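PDB 4L7T: NanU sialic acid binding protein from Bacteroides fragilis, which binds sialic acid with high affinity, probably at the bacterial outer membrane as a SusD-like partner of the transporter NanO. Local coordinates for residues Ile24-Ser27 with Asn28-Lys31; Ser37-Asn40 with Val41-Ala45; Ile110-Thr113 with Lys114-Thr117; Gly123-Tyr126 with Tyr127-Glu130. All coordinates share one frame; numbering follows the deposited sequence.

Contact 1. Residues Ile24-Ser27 with Asn28-Lys31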
loop_
_atom_site.group_PDB
_atom_site.type_symbol
_atom_site.label_atom_id
_atom_site.label_comp_id
_atom_site.label_asym_id
_atom_site.label_seq_id
_atom_site.Cartn_x
_atom_site.Cartn_y
_atom_site.Cartn_z
ATOM N N ILE A 24 4.519 -27.569 14.354
ATOM C CA ILE A 24 3.714 -27.436 13.153
ATOM C C ILE A 24 4.319 -28.147 11.921
ATOM O O ILE A 24 3.626 -28.298 10.900
ATOM C CB ILE A 24 3.394 -25.961 12.828
ATOM C CG1 ILE A 24 4.681 -25.209 12.494
ATOM C CG2 ILE A 24 2.482 -25.331 13.926
ATOM C CD1 ILE A 24 4.376 -23.707 12.111
ATOM N N ALA A 25 5.567 -28.598 11.999
ATOM C CA ALA A 25 6.209 -29.300 10.898
ATOM C C ALA A 25 6.021 -30.865 10.984
ATOM O O ALA A 25 6.453 -31.638 10.053
ATOM C CB ALA A 25 7.665 -28.931 10.805
ATOM N N ASP A 26 5.331 -31.269 12.040
ATOM C CA ASP A 26 5.083 -32.713 12.319
ATOM C C ASP A 26 4.223 -33.233 11.148
ATOM O O ASP A 26 3.242 -32.556 10.758
ATOM C CB ASP A 26 4.329 -32.939 13.654
ATOM C CG ASP A 26 5.203 -32.660 14.940
ATOM O OD1 ASP A 26 6.456 -32.523 14.858
ATOM O OD2 ASP A 26 4.576 -32.620 16.028
ATOM N N SER A 27 4.523 -34.455 10.698
ATOM C CA SER A 27 3.881 -35.008 9.473
ATOM C C SER A 27 2.373 -35.126 9.506
ATOM O O SER A 27 1.761 -35.010 8.454
ATOM C CB SER A 27 4.539 -36.298 9.025
ATOM O OG SER A 27 5.905 -35.994 8.771
ATOM N N ASN A 28 1.786 -35.320 10.698
ATOM C CA ASN A 28 0.335 -35.503 10.838
ATOM C C ASN A 28 -0.444 -34.273 10.471
ATOM O O ASN A 28 -1.673 -34.320 10.340
ATOM C CB ASN A 28 -0.031 -36.033 12.253
ATOM C CG ASN A 28 0.595 -35.186 13.400
ATOM O OD1 ASN A 28 1.830 -35.087 13.560
ATOM N ND2 ASN A 28 -0.258 -34.570 14.167
ATOM N N TYR A 29 0.265 -33.128 10.354
ATOM C CA TYR A 29 -0.426 -31.878 9.978
ATOM C C TYR A 29 -0.311 -31.640 8.501
ATOM O O TYR A 29 -0.786 -30.613 8.029
ATOM C CB TYR A 29 0.072 -30.607 10.769
ATOM C CG TYR A 29 -0.022 -30.811 12.261
ATOM C CD1 TYR A 29 -1.266 -30.984 12.864
ATOM C CD2 TYR A 29 1.144 -30.904 13.052
ATOM C CE1 TYR A 29 -1.373 -31.251 14.240
ATOM C CE2 TYR A 29 1.056 -31.153 14.446
ATOM C CZ TYR A 29 -0.212 -31.301 15.024
ATOM O OH TYR A 29 -0.356 -31.555 16.382
ATOM N N TRP A 30 0.324 -32.562 7.786
ATOM C CA TRP A 30 0.396 -32.444 6.308
ATOM C C TRP A 30 -0.116 -33.700 5.570
ATOM O O TRP A 30 0.500 -34.102 4.586
ATOM C CB TRP A 30 1.846 -32.198 5.933
ATOM C CG TRP A 30 2.390 -31.005 6.730
ATOM C CD1 TRP A 30 2.929 -31.006 8.017
ATOM C CD2 TRP A 30 2.388 -29.621 6.302
ATOM N NE1 TRP A 30 3.281 -29.717 8.383
ATOM C CE2 TRP A 30 2.989 -28.855 7.347
ATOM C CE3 TRP A 30 1.968 -28.970 5.132
ATOM C CZ2 TRP A 30 3.138 -27.439 7.267
ATOM C CZ3 TRP A 30 2.157 -27.573 5.025
ATOM C CH2 TRP A 30 2.720 -26.822 6.103
ATOM N N LYS A 31 -1.189 -34.288 6.057
ATOM C CA LYS A 31 -1.656 -35.592 5.479
ATOM C C LYS A 31 -2.744 -35.440 4.450
ATOM O O LYS A 31 -3.005 -36.405 3.716
ATOM C CB LYS A 31 -2.252 -36.486 6.594
ATOM C CG LYS A 31 -1.278 -36.989 7.599
ATOM C CD LYS A 31 -0.170 -37.752 6.978
ATOM C CE LYS A 31 0.743 -38.377 8.032
ATOM N NZ LYS A 31 1.489 -39.523 7.453
HETATM O O HOH W 1 2.514 -34.103 16.179
HETATM O O HOH W 2 3.025 -35.439 5.918
#

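Contact 2. Residues Ser37-Asn40 with Val41-Ala45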
loop_
_atom_site.group_PDB
_atom_site.type_symbol
_atom_site.label_atom_id
_atom_site.label_comp_id
_atom_site.label_asym_id
_atom_site.label_seq_id
_atom_site.Cartn_x
_atom_site.Cartn_y
_atom_site.Cartn_z
ATOM N N SER A 37 -4.590 -26.498 2.577
ATOM C CA SER A 37 -5.449 -25.325 2.462
ATOM C C SER A 37 -5.435 -24.484 3.767
ATOM O O SER A 37 -5.321 -23.225 3.755
ATOM C CB SER A 37 -6.839 -25.708 2.033
ATOM O OG SER A 37 -7.661 -24.592 1.788
ATOM N N THR A 38 -5.591 -25.163 4.903
ATOM C CA THR A 38 -5.635 -24.454 6.179
ATOM C C THR A 38 -4.379 -23.708 6.400
ATOM O O THR A 38 -4.423 -22.556 6.921
ATOM C CB THR A 38 -5.883 -25.477 7.340
ATOM O OG1 THR A 38 -7.205 -25.953 7.166
ATOM C CG2 THR A 38 -5.909 -24.697 8.716
ATOM N N PHE A 39 -3.257 -24.276 5.995
ATOM C CA PHE A 39 -1.926 -23.700 6.224
ATOM C C PHE A 39 -1.736 -22.447 5.284
ATOM O O PHE A 39 -1.134 -21.420 5.702
ATOM C CB PHE A 39 -0.817 -24.656 6.027
ATOM C CG PHE A 39 0.485 -24.158 6.617
ATOM C CD1 PHE A 39 0.749 -24.371 8.002
ATOM C CD2 PHE A 39 1.417 -23.408 5.867
ATOM C CE1 PHE A 39 1.950 -23.951 8.535
ATOM C CE2 PHE A 39 2.615 -22.942 6.401
ATOM C CZ PHE A 39 2.899 -23.209 7.759
ATOM N N ASN A 40 -2.271 -22.565 4.063
ATOM C CA ASN A 40 -2.307 -21.412 3.142
ATOM C C ASN A 40 -3.197 -20.285 3.720
ATOM O O ASN A 40 -2.790 -19.113 3.596
ATOM C CB ASN A 40 -2.859 -21.940 1.771
ATOM C CG ASN A 40 -2.766 -20.865 0.675
ATOM O OD1 ASN A 40 -1.685 -20.259 0.498
ATOM N ND2 ASN A 40 -3.875 -20.669 -0.067
ATOM N N VAL A 41 -4.392 -20.551 4.245
ATOM C CA VAL A 41 -5.218 -19.565 4.937
ATOM C C VAL A 41 -4.331 -18.879 6.039
ATOM O O VAL A 41 -4.255 -17.649 6.146
ATOM C CB VAL A 41 -6.493 -20.212 5.589
ATOM C CG1 VAL A 41 -7.246 -19.209 6.552
ATOM C CG2 VAL A 41 -7.474 -20.673 4.507
ATOM N N GLY A 42 -3.634 -19.711 6.805
ATOM C CA GLY A 42 -2.717 -19.224 7.878
ATOM C C GLY A 42 -1.617 -18.301 7.371
ATOM O O GLY A 42 -1.248 -17.334 8.041
ATOM N N LEU A 43 -1.074 -18.581 6.216
ATOM C CA LEU A 43 -0.018 -17.728 5.679
ATOM C C LEU A 43 -0.579 -16.359 5.351
ATOM O O LEU A 43 0.143 -15.330 5.515
ATOM C CB LEU A 43 0.592 -18.299 4.388
ATOM C CG LEU A 43 1.434 -19.558 4.522
ATOM C CD1 LEU A 43 1.793 -19.894 3.125
ATOM C CD2 LEU A 43 2.715 -19.401 5.475
ATOM N N HIS A 44 -1.833 -16.324 4.869
ATOM C CA HIS A 44 -2.443 -15.047 4.454
ATOM C C HIS A 44 -2.782 -14.299 5.735
ATOM O O HIS A 44 -2.751 -13.076 5.772
ATOM C CB HIS A 44 -3.629 -15.229 3.467
ATOM C CG HIS A 44 -3.164 -15.584 2.069
ATOM N ND1 HIS A 44 -2.758 -16.859 1.715
ATOM C CD2 HIS A 44 -3.095 -14.832 0.934
ATOM C CE1 HIS A 44 -2.403 -16.860 0.425
ATOM N NE2 HIS A 44 -2.595 -15.636 -0.064
ATOM N N ALA A 45 -3.011 -15.040 6.825
ATOM C CA ALA A 45 -3.275 -14.350 8.070
ATOM C C ALA A 45 -1.981 -13.775 8.644
ATOM O O ALA A 45 -2.030 -12.715 9.325
ATOM C CB ALA A 45 -4.014 -15.305 9.107
#

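Contact 3. Residues Ile110-Thr113 with Lys114-Thr117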
loop_
_atom_site.group_PDB
_atom_site.type_symbol
_atom_site.label_atom_id
_atom_site.label_comp_id
_atom_site.label_asym_id
_atom_site.label_seq_id
_atom_site.Cartn_x
_atom_site.Cartn_y
_atom_site.Cartn_z
ATOM N N ILE A 110 6.457 -23.992 1.319
ATOM C CA ILE A 110 7.159 -24.350 0.135
ATOM C C ILE A 110 7.795 -25.741 0.199
ATOM O O ILE A 110 7.665 -26.510 -0.769
ATOM C CB ILE A 110 8.198 -23.266 -0.273
ATOM C CG1 ILE A 110 7.403 -22.023 -0.677
ATOM C CG2 ILE A 110 9.105 -23.781 -1.349
ATOM C CD1 ILE A 110 8.322 -20.752 -0.889
ATOM N N ALA A 111 8.522 -26.050 1.307
ATOM C CA ALA A 111 9.178 -27.363 1.401
ATOM C C ALA A 111 8.082 -28.440 1.500
ATOM O O ALA A 111 8.192 -29.466 0.844
ATOM C CB ALA A 111 10.069 -27.434 2.661
ATOM N N LYS A 112 7.030 -28.191 2.247
ATOM C CA LYS A 112 6.008 -29.275 2.448
ATOM C C LYS A 112 5.305 -29.558 1.120
ATOM O O LYS A 112 5.046 -30.752 0.754
ATOM C CB LYS A 112 4.954 -28.953 3.505
ATOM C CG LYS A 112 5.506 -28.990 4.984
ATOM C CD LYS A 112 6.105 -30.364 5.375
ATOM C CE LYS A 112 6.403 -30.369 6.877
ATOM N NZ LYS A 112 6.940 -31.743 7.331
ATOM N N THR A 113 5.005 -28.488 0.377
ATOM C CA THR A 113 4.366 -28.679 -0.936
ATOM C C THR A 113 5.261 -29.307 -1.940
ATOM O O THR A 113 4.778 -30.137 -2.759
ATOM C CB THR A 113 3.882 -27.264 -1.408
ATOM O OG1 THR A 113 3.020 -26.753 -0.416
ATOM C CG2 THR A 113 3.067 -27.367 -2.729
ATOM N N LYS A 114 6.530 -28.959 -1.983
ATOM C CA LYS A 114 7.428 -29.666 -2.895
ATOM C C LYS A 114 7.571 -31.187 -2.597
ATOM O O LYS A 114 7.802 -31.975 -3.523
ATOM C CB LYS A 114 8.820 -29.023 -2.982
ATOM C CG LYS A 114 8.799 -27.626 -3.627
ATOM C CD LYS A 114 10.197 -27.054 -3.587
ATOM C CE LYS A 114 10.362 -25.844 -4.502
ATOM N NZ LYS A 114 9.881 -25.984 -5.950
ATOM N N GLU A 115 7.381 -31.559 -1.329
ATOM C CA GLU A 115 7.617 -32.941 -0.843
ATOM C C GLU A 115 6.375 -33.837 -0.839
ATOM O O GLU A 115 6.481 -35.043 -0.582
ATOM C CB GLU A 115 8.079 -32.906 0.649
ATOM C CG GLU A 115 9.474 -32.307 0.813
ATOM C CD GLU A 115 9.829 -31.804 2.267
ATOM O OE1 GLU A 115 8.997 -31.937 3.218
ATOM O OE2 GLU A 115 10.953 -31.232 2.415
ATOM N N THR A 116 5.202 -33.275 -1.044
ATOM C CA THR A 116 3.995 -34.005 -0.734
ATOM C C THR A 116 3.718 -35.111 -1.741
ATOM O O THR A 116 4.218 -35.105 -2.852
ATOM C CB THR A 116 2.806 -33.072 -0.731
ATOM O OG1 THR A 116 1.653 -33.709 -0.169
ATOM C CG2 THR A 116 2.465 -32.556 -2.135
ATOM N N THR A 117 2.925 -36.067 -1.277
ATOM C CA THR A 117 2.350 -37.088 -2.185
ATOM C C THR A 117 0.853 -37.075 -2.177
ATOM O O THR A 117 0.194 -38.000 -2.732
ATOM C CB THR A 117 2.878 -38.474 -1.846
ATOM O OG1 THR A 117 2.092 -39.033 -0.832
ATOM C CG2 THR A 117 4.287 -38.410 -1.406
HETATM O O HOH W 3 8.963 -31.869 6.007
#

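Contact 4. Residues Gly123-Tyr126 with Tyr127-Glu130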
loop_
_atom_site.group_PDB
_atom_site.type_symbol
_atom_site.label_atom_id
_atom_site.label_comp_id
_atom_site.label_asym_id
_atom_site.label_seq_id
_atom_site.Cartn_x
_atom_site.Cartn_y
_atom_site.Cartn_z
ATOM N N GLY A 123 -2.836 -28.488 -7.976
ATOM C CA GLY A 123 -3.167 -27.837 -6.705
ATOM C C GLY A 123 -1.841 -27.508 -6.066
ATOM O O GLY A 123 -1.712 -26.386 -5.480
ATOM N N LYS A 124 -0.860 -28.428 -6.139
ATOM C CA LYS A 124 0.439 -28.195 -5.545
ATOM C C LYS A 124 1.112 -26.983 -6.218
ATOM O O LYS A 124 1.614 -26.060 -5.539
ATOM C CB LYS A 124 1.216 -29.525 -5.675
ATOM C CG LYS A 124 2.675 -29.513 -5.868
ATOM C CD LYS A 124 3.226 -30.929 -6.361
ATOM C CE LYS A 124 2.300 -32.096 -6.068
ATOM N NZ LYS A 124 3.101 -33.387 -6.222
ATOM N N ASN A 125 0.954 -26.899 -7.525
ATOM C CA ASN A 125 1.574 -25.807 -8.259
ATOM C C ASN A 125 0.857 -24.472 -7.944
ATOM O O ASN A 125 1.533 -23.447 -7.899
ATOM C CB ASN A 125 1.621 -26.140 -9.753
ATOM C CG ASN A 125 2.802 -27.049 -10.112
ATOM O OD1 ASN A 125 3.842 -27.018 -9.477
ATOM N ND2 ASN A 125 2.642 -27.841 -11.173
ATOM N N TYR A 126 -0.467 -24.446 -7.754
ATOM C CA TYR A 126 -1.117 -23.201 -7.416
ATOM C C TYR A 126 -0.606 -22.735 -6.041
ATOM O O TYR A 126 -0.370 -21.514 -5.847
ATOM C CB TYR A 126 -2.607 -23.359 -7.414
ATOM C CG TYR A 126 -3.297 -22.065 -7.557
ATOM C CD1 TYR A 126 -3.649 -21.606 -8.810
ATOM C CD2 TYR A 126 -3.568 -21.272 -6.435
ATOM C CE1 TYR A 126 -4.293 -20.378 -8.937
ATOM C CE2 TYR A 126 -4.196 -20.030 -6.547
ATOM C CZ TYR A 126 -4.570 -19.598 -7.818
ATOM O OH TYR A 126 -5.188 -18.384 -7.900
ATOM N N TYR A 127 -0.436 -23.710 -5.115
ATOM C CA TYR A 127 0.065 -23.269 -3.792
ATOM C C TYR A 127 1.458 -22.694 -3.928
ATOM O O TYR A 127 1.780 -21.723 -3.213
ATOM C CB TYR A 127 0.050 -24.445 -2.805
ATOM C CG TYR A 127 -1.330 -24.772 -2.260
ATOM C CD1 TYR A 127 -2.219 -23.816 -1.814
ATOM C CD2 TYR A 127 -1.734 -26.127 -2.168
ATOM C CE1 TYR A 127 -3.438 -24.113 -1.284
ATOM C CE2 TYR A 127 -2.944 -26.460 -1.660
ATOM C CZ TYR A 127 -3.827 -25.496 -1.207
ATOM O OH TYR A 127 -5.095 -25.826 -0.727
ATOM N N LEU A 128 2.315 -23.292 -4.745
ATOM C CA LEU A 128 3.649 -22.779 -4.973
ATOM C C LEU A 128 3.606 -21.406 -5.648
ATOM O O LEU A 128 4.357 -20.486 -5.323
ATOM C CB LEU A 128 4.546 -23.703 -5.824
ATOM C CG LEU A 128 4.775 -25.060 -5.109
ATOM C CD1 LEU A 128 5.466 -25.929 -6.057
ATOM C CD2 LEU A 128 5.662 -24.809 -3.796
ATOM N N GLY A 129 2.705 -21.234 -6.590
ATOM C CA GLY A 129 2.483 -19.848 -7.123
ATOM C C GLY A 129 2.184 -18.850 -6.040
ATOM O O GLY A 129 2.793 -17.744 -6.053
ATOM N N GLU A 130 1.295 -19.167 -5.099
ATOM C CA GLU A 130 0.942 -18.219 -4.049
ATOM C C GLU A 130 2.130 -17.989 -3.107
ATOM O O GLU A 130 2.421 -16.839 -2.711
ATOM C CB GLU A 130 -0.244 -18.655 -3.206
ATOM C CG GLU A 130 -1.524 -18.787 -4.099
ATOM C CD GLU A 130 -2.739 -19.041 -3.327
ATOM O OE1 GLU A 130 -2.775 -20.183 -2.821
ATOM O OE2 GLU A 130 -3.713 -18.252 -3.279
#

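Contact 1. Residues Ile24-Ser27 with Asn28-Lys31
Trp30 folds its indole back toward the residues before it, and NE1 donates to Ile24 O at 2.9 Å, with the oxygen lying 18° out of the ring plane and the indole nitrogen in the plane of the carbonyl. Beside this bond, Asp26 O sits in the plane of the indole at its edge, 3.2 Å from CD1, so the pyrrole side of the ring is bordered by two backbone oxygens. This is the tight part of the contact. A tryptophan suits it because one flat group can bury a large apolar surface and still satisfy a carbonyl: Phe36, Phe39 and Leu108 pack on the indole, and Lys112 adds a cation-pi contact. Between these residues the chain makes a 3-10 turn, with Tyr29 N bonded to Asp26 O (3.1 Å) and Trp30 N to Ser27 O (2.9 Å), which leads toward helix 33-48. The other side is looser and wet. Asp26 and Tyr29 lie side by side, carboxylate and ring planes 17° apart, with Asp26 CB 3.8 Å from Tyr29 CE2; their polar ends turn to Ser23 and Ser22. A water donates to both Asp26 OD2 and Asn28 OD1, joining two polar side chains that do not bond directly. Lys31, bent at its second torsion (chi2 -57°), lays CE 3.5 Å from Ser27 O, while a second water donates to that same oxygen.

Contact 2. Residues Ser37-Asn40 with Val41-Ala45
Asn40 and His44 stand one helical turn apart with their flat groups almost perpendicular, amide and imidazole planes 87° from each other. Asn40 OD1 lies 3.5 Å from His44 CE1, but the stronger link runs to the backbone: His44 ND1 donates to Asn40 O at 2.9 Å, almost straight at 175°, and that oxygen lies in the imidazole plane at the ring's edge. The ring reaches back because its CG is turned beside its own backbone N (chi1 -75°). Asn40 O also accepts the ordinary helical bond from His44 N, at 3.2 Å, and the two donors arrive from opposite faces of the carbonyl plane, so one oxygen is gripped twice by the same residue, with a weak third bond from Leu43 N. With ND1 as a donor, NE2 is left to accept from Trp204 N, and a histidine, with a nitrogen on each side of its ring, suits a buried place between two backbone groups. Tyr203 meets the imidazole as well.

On another flank Phe39 and Leu43 meet at an oblique angle, Phe39 CE2 lying 3.7 Å from Leu43 CD2. Leu43 CG also rests 3.4 Å from Phe39 O. These apolar groups suit a side that packs on Gln105, Leu108 and Met109 of helix 99-115. Farther round the helix, Val41 keeps its CG2 3.4 Å from Ser37 O and leans on Tyr203. The whole is an alpha-helix whose i to i+4 pairs face its neighbours, one of the packed helices of the SusD-like fold.

Contact 3. Residues Ile110-Thr113 with Lys114-Thr117
Glu115 swings CG beside its own backbone N (chi1 -69°) and then runs on extended, which carries its side chain back along the helix over Ala111 O, with CG 3.1 Å from that oxygen. Lys112 has the same first torsion but bends at the second (chi2 -59°), and the bend takes its chain across that of Glu115, CD coming 3.9 Å from OE1. The charged atoms themselves stay apart. A water lies between them, donating to Glu115 OE1 at 2.8 Å; its link to Lys112 NZ is modelled unusually short, so that half of the bridge is doubtful. The ammonium group has a further partner in Ala25 O; a long, flexible lysine suits a place where apolar methylenes must pass Phe36 before a charge is delivered to a loop.

Lys114 lies alongside Ile110, pointing the same way, and its CE touches Ile110 CG2 at 4.0 Å, so the aliphatic stem of the lysine extends the apolar surface of the isoleucine.

In the backbone, Lys114 N donates to Ile110 O at 3.0 Å, a sound helical bond. One residue later the pattern weakens: Glu115 N makes only weak bonds, to Ala111 O and to Lys112 O. Thr116, with CG2 3.4 Å from Thr113 O, turns its hydroxyl to Val118 N. The arrangement is that of an alpha-helix C-terminus, where helix 99-115 gives way to the loop leading into helix 121-146.

Contact 4. Residues Gly123-Tyr126 with Tyr127-Glu130
Glu130 starts its return toward Tyr126 at CB, which lies 3.9 Å from Tyr126 O. Its CG draws closer, 3.4 Å from the same oxygen, and also touches the ring at CE2. CD then settles 3.7 Å from Tyr126 CE2, and the two carboxylate oxygens lie near the CD2-CE2 side of the ring, OE1 3.9 Å from CD2 and OE2 3.8 Å from CE2. Carboxylate and ring cross at an angle, their planes 63° apart. The tyrosine comes to meet it because its CG is anti to the backbone N (chi1 -159°), lying beside the carbonyl. At the tip, OE1 takes a weak hydrogen bond from Asn40 ND2, while Tyr199 and Tyr203 pack on the side chain. Burial among aromatic rings might raise the acid's affinity for a proton, though the weak bond from Asn40 ND2 would work the other way. Tyr126 suits its place by joining an apolar ring, met edge-to-face by Phe191, to a hydroxyl that bonds with Ser196 O and Lys198 N.

Tyr127 likewise reaches back one turn, its CD2 3.3 Å from Gly123 O, and sends its hydroxyl to Glu33. Gly123, having no side chain, meets this ring with its backbone alone. Leu128 CG rests on Lys124 O, at 3.3 Å, where a branched apolar residue packs against Thr113. Gly129 N donates to Asn125 O at 2.8 Å, within the unbroken i to i+4 bonding of a buried alpha-helix, here packed against helices 33-48 and 99-115 in the helical part of a SusD-like protein.

Contact 4 is the buried one, contacts 2 and 3 are partly buried, and contact 1 lies at the surface, farthest from the chain's centre. Contacts 2 and 4 lie within one helix each, contact 3 at the end of helix 99-115, and contact 1 in the turn before helix 33-48. Chemistry follows place: waters lie between side chains in contacts 1 and 3; in contact 2 a histidine bonds a backbone oxygen directly, and in contact 4 the polar side-chain ends bond to residues elsewhere. Contact 1 touches contacts 2 and 3, and contact 4 touches the same two, whereas contacts 1 and 4 do not meet, nor do contacts 2 and 3.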